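Insecticidal crystal protein Cry7Cal (PDB 5ZI1) is a delta endotoxin of Bacillus thuringiensis, active against locusts, whose three-domain toxin portion probably binds receptors of the insect host. Local coordinates at residues Phe126-Phe131 against Thr142-Ala147; Gly291-Leu296 against Gln323-Thr328; Val474-Thr479 against Phe510-Ser515. All blocks are in the same frame, centred on the assembly; numbering follows the deposited sequence.

The three contacts lie in three different domains of the toxin: contact 1 in the helical N-terminal domain, contact 2 in the middle beta domain, contact 3 in the C-terminal beta domain. Contact 1 stands apart, its centre 38 Å from the centres of both others and on the opposite side of the chain's centre; its nearest atoms are about 21 Å from contact 2 and about 22 Å from contact 3. Contacts 2 and 3, with centres 9 Å apart, meet at the boundary of the two beta domains. There Arg513 NH1 lies 2.8 Å from Lys326 O and Phe293 N 2.8 Å from Val474 O, both probable hydrogen bonds, while Tyr324 packs on Phe477.

Contact 1: residues Phe126-Phe131 against Thr142-Ala147; sequences FAMPSF and TVYAQA
Met128 reaches the helix of Thr142-Ala147 with the far end of its chain. CG lies beside the backbone N (chi1 -74°), and further bends at chi2 and chi3 curl the thioether round so that two of its atoms meet different residues. SD rests 3.8 Å from Ala147 CB. The methyl CE sits over one face of the Tyr144 ring, 3.9 Å from its centroid and displaced toward the rim on the CE2 side, a CH-pi contact in which the two side chains cross at about a right angle. Three residues on, Phe131 CA and Tyr144 CA, 5.1 Å apart, are the nearest pair of CA atoms across the contact. The Phe131 bond to CB points at the helix, and the ring lies across Val143 and Ala147, one turn apart, both methyls on the same side of its plane: CD1 touches Val143 CG1 at 3.5 Å, while CE2 meets Ala147 CB at 3.7 Å. Val143 presents that methyl because CG1 lies opposite the backbone N (chi1 174°). Met128 SD borders the Phe131 ring in its plane. All five residues are buried, and the side chains meet through van der Waals and CH-pi contacts alone. The contact joins the C-terminal part of helix 107-127 and the residues that follow to helix 141-165, in this family the central helix of a bundle probably involved in pore formation; around it, Phe131 touches Leu83 of helix 73-101, Val143 touches Met60 of helix 54-67, and Tyr144 meets His189 of helix 169-202.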
loop_
_atom_site.group_PDB
_atom_site.type_symbol
_atom_site.label_atom_id
_atom_site.label_comp_id
_atom_site.label_asym_id
_atom_site.label_seq_id
_atom_site.Cartn_x
_atom_site.Cartn_y
_atom_site.Cartn_z
ATOM N N PHE A 126 1.526 -22.627 -17.786
ATOM C CA PHE A 126 1.092 -23.923 -17.268
ATOM C C PHE A 126 0.844 -23.883 -15.761
ATOM O O PHE A 126 -0.100 -24.514 -15.269
ATOM C CB PHE A 126 2.130 -24.995 -17.611
ATOM C CG PHE A 126 1.793 -26.361 -17.083
ATOM C CD1 PHE A 126 2.245 -26.769 -15.831
ATOM C CD2 PHE A 126 1.020 -27.233 -17.820
ATOM C CE1 PHE A 126 1.929 -28.027 -15.342
ATOM C CE2 PHE A 126 0.708 -28.495 -17.335
ATOM C CZ PHE A 126 1.164 -28.887 -16.103
ATOM N N ALA A 127 1.672 -23.150 -15.004
ATOM C CA ALA A 127 1.637 -23.284 -13.542
ATOM C C ALA A 127 0.625 -22.375 -12.856
ATOM O O ALA A 127 0.032 -22.774 -11.852
ATOM C CB ALA A 127 3.017 -23.013 -12.953
ATOM N N MET A 128 0.436 -21.150 -13.349
ATOM C CA MET A 128 -0.486 -20.212 -12.705
ATOM C C MET A 128 -1.833 -20.806 -12.323
ATOM O O MET A 128 -2.290 -20.524 -11.201
ATOM C CB MET A 128 -0.681 -18.976 -13.601
ATOM C CG MET A 128 0.524 -18.031 -13.600
ATOM S SD MET A 128 1.066 -17.540 -11.927
ATOM C CE MET A 128 -0.293 -16.497 -11.393
ATOM N N PRO A 129 -2.520 -21.612 -13.167
ATOM C CA PRO A 129 -3.817 -22.160 -12.736
ATOM C C PRO A 129 -3.745 -22.963 -11.446
ATOM O O PRO A 129 -4.730 -22.998 -10.705
ATOM C CB PRO A 129 -4.250 -23.037 -13.929
ATOM C CG PRO A 129 -3.613 -22.411 -15.092
ATOM C CD PRO A 129 -2.266 -21.908 -14.594
ATOM N N SER A 130 -2.618 -23.613 -11.151
ATOM C CA SER A 130 -2.497 -24.336 -9.885
ATOM C C SER A 130 -2.556 -23.409 -8.669
ATOM O O SER A 130 -2.760 -23.889 -7.546
ATOM C CB SER A 130 -1.187 -25.124 -9.847
ATOM O OG SER A 130 -1.075 -25.998 -10.963
ATOM N N PHE A 131 -2.377 -22.100 -8.856
ATOM C CA PHE A 131 -2.401 -21.157 -7.741
ATOM C C PHE A 131 -3.770 -20.520 -7.557
ATOM O O PHE A 131 -3.922 -19.612 -6.732
ATOM C CB PHE A 131 -1.322 -20.078 -7.927
ATOM C CG PHE A 131 0.060 -20.635 -8.231
ATOM C CD1 PHE A 131 0.551 -21.747 -7.550
ATOM C CD2 PHE A 131 0.852 -20.056 -9.203
ATOM C CE1 PHE A 131 1.793 -22.253 -7.829
ATOM C CE2 PHE A 131 2.097 -20.565 -9.492
ATOM C CZ PHE A 131 2.566 -21.658 -8.804
ATOM N N THR A 142 -2.078 -15.167 -1.938
ATOM C CA THR A 142 -0.743 -14.569 -1.901
ATOM C C THR A 142 0.221 -15.326 -2.804
ATOM O O THR A 142 1.043 -14.715 -3.499
ATOM C CB THR A 142 -0.206 -14.515 -0.461
ATOM O OG1 THR A 142 -0.985 -13.601 0.306
ATOM C CG2 THR A 142 1.205 -14.021 -0.452
ATOM N N VAL A 143 0.125 -16.654 -2.822
ATOM C CA VAL A 143 0.899 -17.430 -3.792
ATOM C C VAL A 143 0.605 -16.949 -5.206
ATOM O O VAL A 143 1.516 -16.770 -6.024
ATOM C CB VAL A 143 0.604 -18.936 -3.639
ATOM C CG1 VAL A 143 1.285 -19.740 -4.750
ATOM C CG2 VAL A 143 1.052 -19.430 -2.253
ATOM N N TYR A 144 -0.672 -16.722 -5.509
ATOM C CA TYR A 144 -1.054 -16.296 -6.850
ATOM C C TYR A 144 -0.465 -14.927 -7.167
ATOM O O TYR A 144 0.220 -14.751 -8.183
ATOM C CB TYR A 144 -2.574 -16.273 -6.952
ATOM C CG TYR A 144 -3.105 -15.863 -8.295
ATOM C CD1 TYR A 144 -3.301 -14.529 -8.605
ATOM C CD2 TYR A 144 -3.448 -16.816 -9.251
ATOM C CE1 TYR A 144 -3.798 -14.141 -9.834
ATOM C CE2 TYR A 144 -3.946 -16.443 -10.477
ATOM C CZ TYR A 144 -4.123 -15.102 -10.763
ATOM O OH TYR A 144 -4.633 -14.722 -11.979
ATOM N N ALA A 145 -0.693 -13.955 -6.281
ATOM C CA ALA A 145 -0.170 -12.608 -6.478
ATOM C C ALA A 145 1.334 -12.613 -6.704
ATOM O O ALA A 145 1.827 -11.987 -7.651
ATOM C CB ALA A 145 -0.532 -11.730 -5.289
ATOM N N GLN A 146 2.080 -13.338 -5.866
ATOM C CA GLN A 146 3.538 -13.263 -5.953
ATOM C C GLN A 146 4.061 -13.935 -7.219
ATOM O O GLN A 146 5.019 -13.448 -7.837
ATOM C CB GLN A 146 4.179 -13.882 -4.708
ATOM C CG GLN A 146 3.835 -13.158 -3.436
ATOM C CD GLN A 146 4.619 -11.863 -3.242
ATOM O OE1 GLN A 146 5.687 -11.674 -3.818
ATOM N NE2 GLN A 146 4.089 -10.971 -2.405
ATOM N N ALA A 147 3.463 -15.063 -7.610
ATOM C CA ALA A 147 3.856 -15.713 -8.854
ATOM C C ALA A 147 3.402 -14.891 -10.048
ATOM O O ALA A 147 4.139 -14.739 -11.030
ATOM C CB ALA A 147 3.270 -17.120 -8.919
#

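Contact 2: residues Gly291-Leu296 against Gln323-Thr328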
loop_
_atom_site.group_PDB
_atom_site.type_symbol
_atom_site.label_atom_id
_atom_site.label_comp_id
_atom_site.label_asym_id
_atom_site.label_seq_id
_atom_site.Cartn_x
_atom_site.Cartn_y
_atom_site.Cartn_z
ATOM N N GLY A 291 -8.900 10.374 1.872
ATOM C CA GLY A 291 -8.660 11.770 1.578
ATOM C C GLY A 291 -7.320 11.964 0.900
ATOM O O GLY A 291 -6.607 11.006 0.588
ATOM N N LEU A 292 -6.983 13.230 0.668
ATOM C CA LEU A 292 -5.618 13.593 0.321
ATOM C C LEU A 292 -4.651 13.020 1.348
ATOM O O LEU A 292 -4.998 12.822 2.515
ATOM C CB LEU A 292 -5.503 15.113 0.254
ATOM C CG LEU A 292 -6.548 15.695 -0.714
ATOM C CD1 LEU A 292 -6.563 17.209 -0.658
ATOM C CD2 LEU A 292 -6.277 15.202 -2.135
ATOM N N PHE A 293 -3.435 12.712 0.917
ATOM C CA PHE A 293 -2.525 12.050 1.836
ATOM C C PHE A 293 -2.179 13.003 2.989
ATOM O O PHE A 293 -2.043 14.214 2.789
ATOM C CB PHE A 293 -1.274 11.592 1.077
ATOM C CG PHE A 293 -0.316 10.814 1.924
ATOM C CD1 PHE A 293 -0.399 9.433 1.989
ATOM C CD2 PHE A 293 0.646 11.475 2.707
ATOM C CE1 PHE A 293 0.486 8.694 2.807
ATOM C CE2 PHE A 293 1.527 10.753 3.528
ATOM C CZ PHE A 293 1.457 9.366 3.568
ATOM N N GLN A 294 -2.057 12.467 4.211
ATOM C CA GLN A 294 -1.941 13.299 5.407
ATOM C C GLN A 294 -0.770 12.870 6.277
ATOM O O GLN A 294 -0.578 11.679 6.544
ATOM C CB GLN A 294 -3.215 13.258 6.260
ATOM C CG GLN A 294 -4.450 13.816 5.611
ATOM C CD GLN A 294 -5.666 13.748 6.531
ATOM O OE1 GLN A 294 -5.944 14.680 7.268
ATOM N NE2 GLN A 294 -6.395 12.643 6.483
ATOM N N TRP A 295 -0.004 13.851 6.742
ATOM C CA TRP A 295 1.173 13.623 7.569
ATOM C C TRP A 295 0.815 13.944 9.011
ATOM O O TRP A 295 0.264 15.015 9.286
ATOM C CB TRP A 295 2.348 14.481 7.105
ATOM C CG TRP A 295 2.633 14.272 5.660
ATOM C CD1 TRP A 295 2.000 14.864 4.602
ATOM C CD2 TRP A 295 3.587 13.363 5.104
ATOM N NE1 TRP A 295 2.524 14.396 3.424
ATOM C CE2 TRP A 295 3.495 13.471 3.704
ATOM C CE3 TRP A 295 4.508 12.471 5.656
ATOM C CZ2 TRP A 295 4.298 12.724 2.845
ATOM C CZ3 TRP A 295 5.310 11.743 4.816
ATOM C CH2 TRP A 295 5.198 11.868 3.416
ATOM N N LEU A 296 1.094 13.011 9.918
ATOM C CA LEU A 296 0.727 13.207 11.316
ATOM C C LEU A 296 1.686 14.203 11.948
ATOM O O LEU A 296 2.899 13.983 11.952
ATOM C CB LEU A 296 0.760 11.878 12.056
ATOM C CG LEU A 296 0.240 11.889 13.486
ATOM C CD1 LEU A 296 -1.137 12.496 13.521
ATOM C CD2 LEU A 296 0.218 10.470 14.042
ATOM N N GLN A 323 -1.122 17.534 8.439
ATOM C CA GLN A 323 -0.982 18.461 7.325
ATOM C C GLN A 323 -0.978 17.688 6.007
ATOM O O GLN A 323 -0.424 16.584 5.930
ATOM C CB GLN A 323 0.309 19.263 7.443
ATOM C CG GLN A 323 0.330 20.211 8.636
ATOM C CD GLN A 323 1.702 20.783 8.923
ATOM O OE1 GLN A 323 2.602 20.740 8.077
ATOM N NE2 GLN A 323 1.873 21.331 10.123
ATOM N N TYR A 324 -1.571 18.284 4.963
ATOM C CA TYR A 324 -1.449 17.755 3.610
ATOM C C TYR A 324 -0.023 17.957 3.108
ATOM O O TYR A 324 0.800 18.592 3.759
ATOM C CB TYR A 324 -2.446 18.429 2.673
ATOM C CG TYR A 324 -3.885 18.140 3.043
ATOM C CD1 TYR A 324 -4.301 16.843 3.341
ATOM C CD2 TYR A 324 -4.831 19.158 3.088
ATOM C CE1 TYR A 324 -5.611 16.575 3.674
ATOM C CE2 TYR A 324 -6.150 18.899 3.425
ATOM C CZ TYR A 324 -6.531 17.606 3.712
ATOM O OH TYR A 324 -7.840 17.344 4.042
ATOM N N THR A 325 0.276 17.394 1.944
ATOM C CA THR A 325 1.642 17.449 1.433
ATOM C C THR A 325 2.014 18.880 1.046
ATOM O O THR A 325 1.255 19.552 0.341
ATOM C CB THR A 325 1.796 16.535 0.222
ATOM O OG1 THR A 325 1.332 15.202 0.539
ATOM C CG2 THR A 325 3.244 16.490 -0.189
ATOM N N LYS A 326 3.179 19.355 1.532
ATOM C CA LYS A 326 3.688 20.709 1.237
ATOM C C LYS A 326 2.646 21.796 1.492
ATOM O O LYS A 326 2.600 22.813 0.798
ATOM C CB LYS A 326 4.217 20.814 -0.202
ATOM C CG LYS A 326 5.575 20.145 -0.405
ATOM C CD LYS A 326 6.391 20.832 -1.488
ATOM C CE LYS A 326 7.233 21.985 -0.942
ATOM N NZ LYS A 326 7.916 22.748 -2.048
ATOM N N SER A 327 1.786 21.578 2.472
ATOM C CA SER A 327 0.892 22.595 2.998
ATOM C C SER A 327 1.141 22.684 4.500
ATOM O O SER A 327 1.576 21.707 5.121
ATOM C CB SER A 327 -0.574 22.253 2.692
ATOM O OG SER A 327 -1.467 23.147 3.330
ATOM N N THR A 328 0.910 23.871 5.080
ATOM C CA THR A 328 1.045 24.049 6.527
ATOM C C THR A 328 -0.295 24.116 7.243
ATOM O O THR A 328 -0.317 24.052 8.480
ATOM C CB THR A 328 1.834 25.330 6.882
ATOM O OG1 THR A 328 1.096 26.488 6.466
ATOM C CG2 THR A 328 3.246 25.333 6.273
#
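Trp295 turns the edge of its indole to Thr325, and NE1 donates to the threonine hydroxyl OG1 over 3.2 Å. The bond is nearly straight (172° at the hydrogen) and OG1 lies almost in the ring plane, which ties the rotation of the indole to the opposite chain. Thr325 offers the hydroxyl because OG1 lies beside its backbone N, chi1 -53°. The same edge of the indole runs past Gln323 O, 3.3 Å from Trp295 CD1, while Phe293 CE2 stands over the centre of one indole face. In the backbone, Trp295 and Gln323 form an antiparallel hydrogen-bonded pair, with Trp295 N to Gln323 O at 2.9 Å and Gln323 N to Trp295 O at 3.0 Å. They lie at the open end of the beta hairpin of strands 294-306 and 312-324, inner strands of a four-stranded antiparallel sheet in the middle domain of the toxin, which in this family is a beta prism of antiparallel sheets. Past this pair, a type II beta turn from Tyr324 to Ser327 follows. On the face opposite Trp295, Gln294 and Tyr324 run side by side in the same direction, their amide and ring planes 41° apart, and Gln294 CG packs 3.6 Å from Tyr324 CE1. The amide's OE1 is bonded to Thr322 OG1, two residues before Tyr324 on the partner strand. Leu292 CB is 3.7 Å from Tyr324 CE1, and its CD1 sits over the centre of one ring face. Phe293 O meets the edge of that ring in plane, 3.5 Å from Tyr324 CD1.

Contact 3: residues Val474-Thr479 against Phe510-Ser515; sequences VKAFET and FRMRLS
An antiparallel strand pairing with a classic beta bulge joins Val474-Thr479 to Phe510-Ser515 at one margin of a five-stranded sheet in the C-terminal domain. Phe477 and Glu478 both face Arg511: Phe477 N donates to Arg511 O at 2.9 Å, and Arg511 N to Glu478 O at 2.8 Å. Strand 478-479 thereby becomes the outermost strand, beside 508-513, in a domain that in this family is a beta sandwich. At the bulge the Phe477 ring packs against two arginines. With CG between the backbone N and the carbonyl carbon (chi1 73°), its CE2 touches Arg511 CB at 3.6 Å. The Arg513 guanidinium lies flat on one ring face, planes 10° apart and centres 4.3 Å apart, an off-centre cation-pi stack; Arg513 NH1 also bonds to Lys326 O of the middle domain. Glu478 and Arg511 extend in the same direction and form a salt bridge. Glu478 OE2 takes both Arg511 NE, a weak bond at 3.0 Å, and NH1 at 3.2 Å, with carboxylate and guanidinium planes 70° apart. On the face opposite Arg511, Phe510 CD1 meets Ala476 CB at 3.8 Å. A water spans the splayed end, donating to Lys475 O and accepting from Arg513 N.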
loop_
_atom_site.group_PDB
_atom_site.type_symbol
_atom_site.label_atom_id
_atom_site.label_comp_id
_atom_site.label_asym_id
_atom_site.label_seq_id
_atom_site.Cartn_x
_atom_site.Cartn_y
_atom_site.Cartn_z
ATOM N N VAL A 474 -3.623 12.038 -4.926
ATOM C CA VAL A 474 -3.884 12.343 -3.527
ATOM C C VAL A 474 -2.710 13.037 -2.848
ATOM O O VAL A 474 -2.884 13.558 -1.748
ATOM C CB VAL A 474 -4.308 11.082 -2.743
ATOM C CG1 VAL A 474 -5.629 10.573 -3.273
ATOM C CG2 VAL A 474 -3.258 10.003 -2.829
ATOM N N LYS A 475 -1.531 13.104 -3.489
ATOM C CA LYS A 475 -0.442 13.935 -2.972
ATOM C C LYS A 475 -0.728 15.432 -3.097
ATOM O O LYS A 475 0.068 16.236 -2.598
ATOM C CB LYS A 475 0.882 13.609 -3.669
ATOM C CG LYS A 475 1.418 12.186 -3.426
ATOM C CD LYS A 475 1.715 11.938 -1.940
ATOM C CE LYS A 475 2.857 12.820 -1.409
ATOM N NZ LYS A 475 4.225 12.399 -1.882
ATOM N N ALA A 476 -1.835 15.819 -3.732
ATOM C CA ALA A 476 -2.327 17.191 -3.698
ATOM C C ALA A 476 -2.516 17.669 -2.254
ATOM O O ALA A 476 -2.435 16.893 -1.296
ATOM C CB ALA A 476 -3.659 17.301 -4.436
ATOM N N PHE A 477 -2.790 18.977 -2.109
ATOM C CA PHE A 477 -3.137 19.553 -0.814
ATOM C C PHE A 477 -4.486 20.250 -0.802
ATOM O O PHE A 477 -4.934 20.675 0.271
ATOM C CB PHE A 477 -2.056 20.539 -0.336
ATOM C CG PHE A 477 -2.041 21.845 -1.082
ATOM C CD1 PHE A 477 -2.827 22.911 -0.665
ATOM C CD2 PHE A 477 -1.229 22.008 -2.193
ATOM C CE1 PHE A 477 -2.816 24.104 -1.351
ATOM C CE2 PHE A 477 -1.212 23.199 -2.882
ATOM C CZ PHE A 477 -2.009 24.249 -2.462
ATOM N N GLU A 478 -5.148 20.374 -1.949
ATOM C CA GLU A 478 -6.475 20.965 -2.005
ATOM C C GLU A 478 -7.198 20.460 -3.251
ATOM O O GLU A 478 -6.578 20.205 -4.287
ATOM C CB GLU A 478 -6.397 22.491 -2.009
ATOM C CG GLU A 478 -7.746 23.200 -1.986
ATOM C CD GLU A 478 -7.593 24.710 -1.815
ATOM O OE1 GLU A 478 -6.765 25.135 -0.975
ATOM O OE2 GLU A 478 -8.292 25.471 -2.526
ATOM N N THR A 479 -8.513 20.298 -3.118
ATOM C CA THR A 479 -9.399 19.942 -4.213
ATOM C C THR A 479 -10.556 20.929 -4.228
ATOM O O THR A 479 -10.790 21.655 -3.256
ATOM C CB THR A 479 -9.964 18.515 -4.088
ATOM O OG1 THR A 479 -10.896 18.471 -3.002
ATOM C CG2 THR A 479 -8.863 17.495 -3.842
ATOM N N PHE A 510 -7.665 20.145 -8.632
ATOM C CA PHE A 510 -6.878 20.092 -7.406
ATOM C C PHE A 510 -5.677 21.020 -7.499
ATOM O O PHE A 510 -5.328 21.519 -8.573
ATOM C CB PHE A 510 -6.449 18.651 -7.074
ATOM C CG PHE A 510 -5.420 18.046 -8.016
ATOM C CD1 PHE A 510 -4.112 18.503 -8.051
ATOM C CD2 PHE A 510 -5.751 16.955 -8.800
ATOM C CE1 PHE A 510 -3.174 17.921 -8.882
ATOM C CE2 PHE A 510 -4.812 16.368 -9.623
ATOM C CZ PHE A 510 -3.524 16.853 -9.665
ATOM N N ARG A 511 -5.033 21.232 -6.344
ATOM C CA ARG A 511 -3.746 21.913 -6.282
ATOM C C ARG A 511 -2.701 21.005 -5.664
ATOM O O ARG A 511 -2.984 20.259 -4.731
ATOM C CB ARG A 511 -3.766 23.157 -5.422
ATOM C CG ARG A 511 -5.107 23.753 -5.208
ATOM C CD ARG A 511 -4.926 25.165 -4.825
ATOM N NE ARG A 511 -6.193 25.844 -4.587
ATOM C CZ ARG A 511 -6.448 27.069 -5.018
ATOM N NH1 ARG A 511 -7.622 27.619 -4.766
ATOM N NH2 ARG A 511 -5.518 27.727 -5.713
ATOM N N MET A 512 -1.468 21.171 -6.116
ATOM C CA MET A 512 -0.357 20.339 -5.695
ATOM C C MET A 512 0.896 21.195 -5.738
ATOM O O MET A 512 1.053 22.010 -6.653
ATOM C CB MET A 512 -0.254 19.127 -6.621
ATOM C CG MET A 512 0.887 18.187 -6.362
ATOM S SD MET A 512 0.830 16.832 -7.576
ATOM C CE MET A 512 -0.526 15.835 -6.958
ATOM N N ARG A 513 1.765 21.043 -4.734
ATOM C CA ARG A 513 3.052 21.731 -4.717
ATOM C C ARG A 513 4.149 20.747 -5.082
ATOM O O ARG A 513 4.175 19.627 -4.571
ATOM C CB ARG A 513 3.358 22.363 -3.354
ATOM C CG ARG A 513 2.418 23.487 -2.971
ATOM C CD ARG A 513 3.051 24.502 -1.991
ATOM N NE ARG A 513 2.204 25.690 -1.920
ATOM C CZ ARG A 513 1.203 25.843 -1.060
ATOM N NH1 ARG A 513 0.949 24.895 -0.165
ATOM N NH2 ARG A 513 0.467 26.948 -1.080
ATOM N N LEU A 514 5.055 21.170 -5.952
ATOM C CA LEU A 514 6.147 20.323 -6.402
ATOM C C LEU A 514 7.470 20.898 -5.915
ATOM O O LEU A 514 7.575 22.088 -5.626
ATOM C CB LEU A 514 6.154 20.189 -7.937
ATOM C CG LEU A 514 4.965 19.559 -8.681
ATOM C CD1 LEU A 514 4.610 18.156 -8.169
ATOM C CD2 LEU A 514 3.750 20.446 -8.603
ATOM N N SER A 515 8.480 20.032 -5.810
ATOM C CA SER A 515 9.819 20.411 -5.377
ATOM C C SER A 515 10.788 20.070 -6.492
ATOM O O SER A 515 10.854 18.913 -6.916
ATOM C CB SER A 515 10.248 19.682 -4.095
ATOM O OG SER A 515 9.452 20.040 -2.985
HETATM O O HOH W 1 1.188 19.013 -2.731
#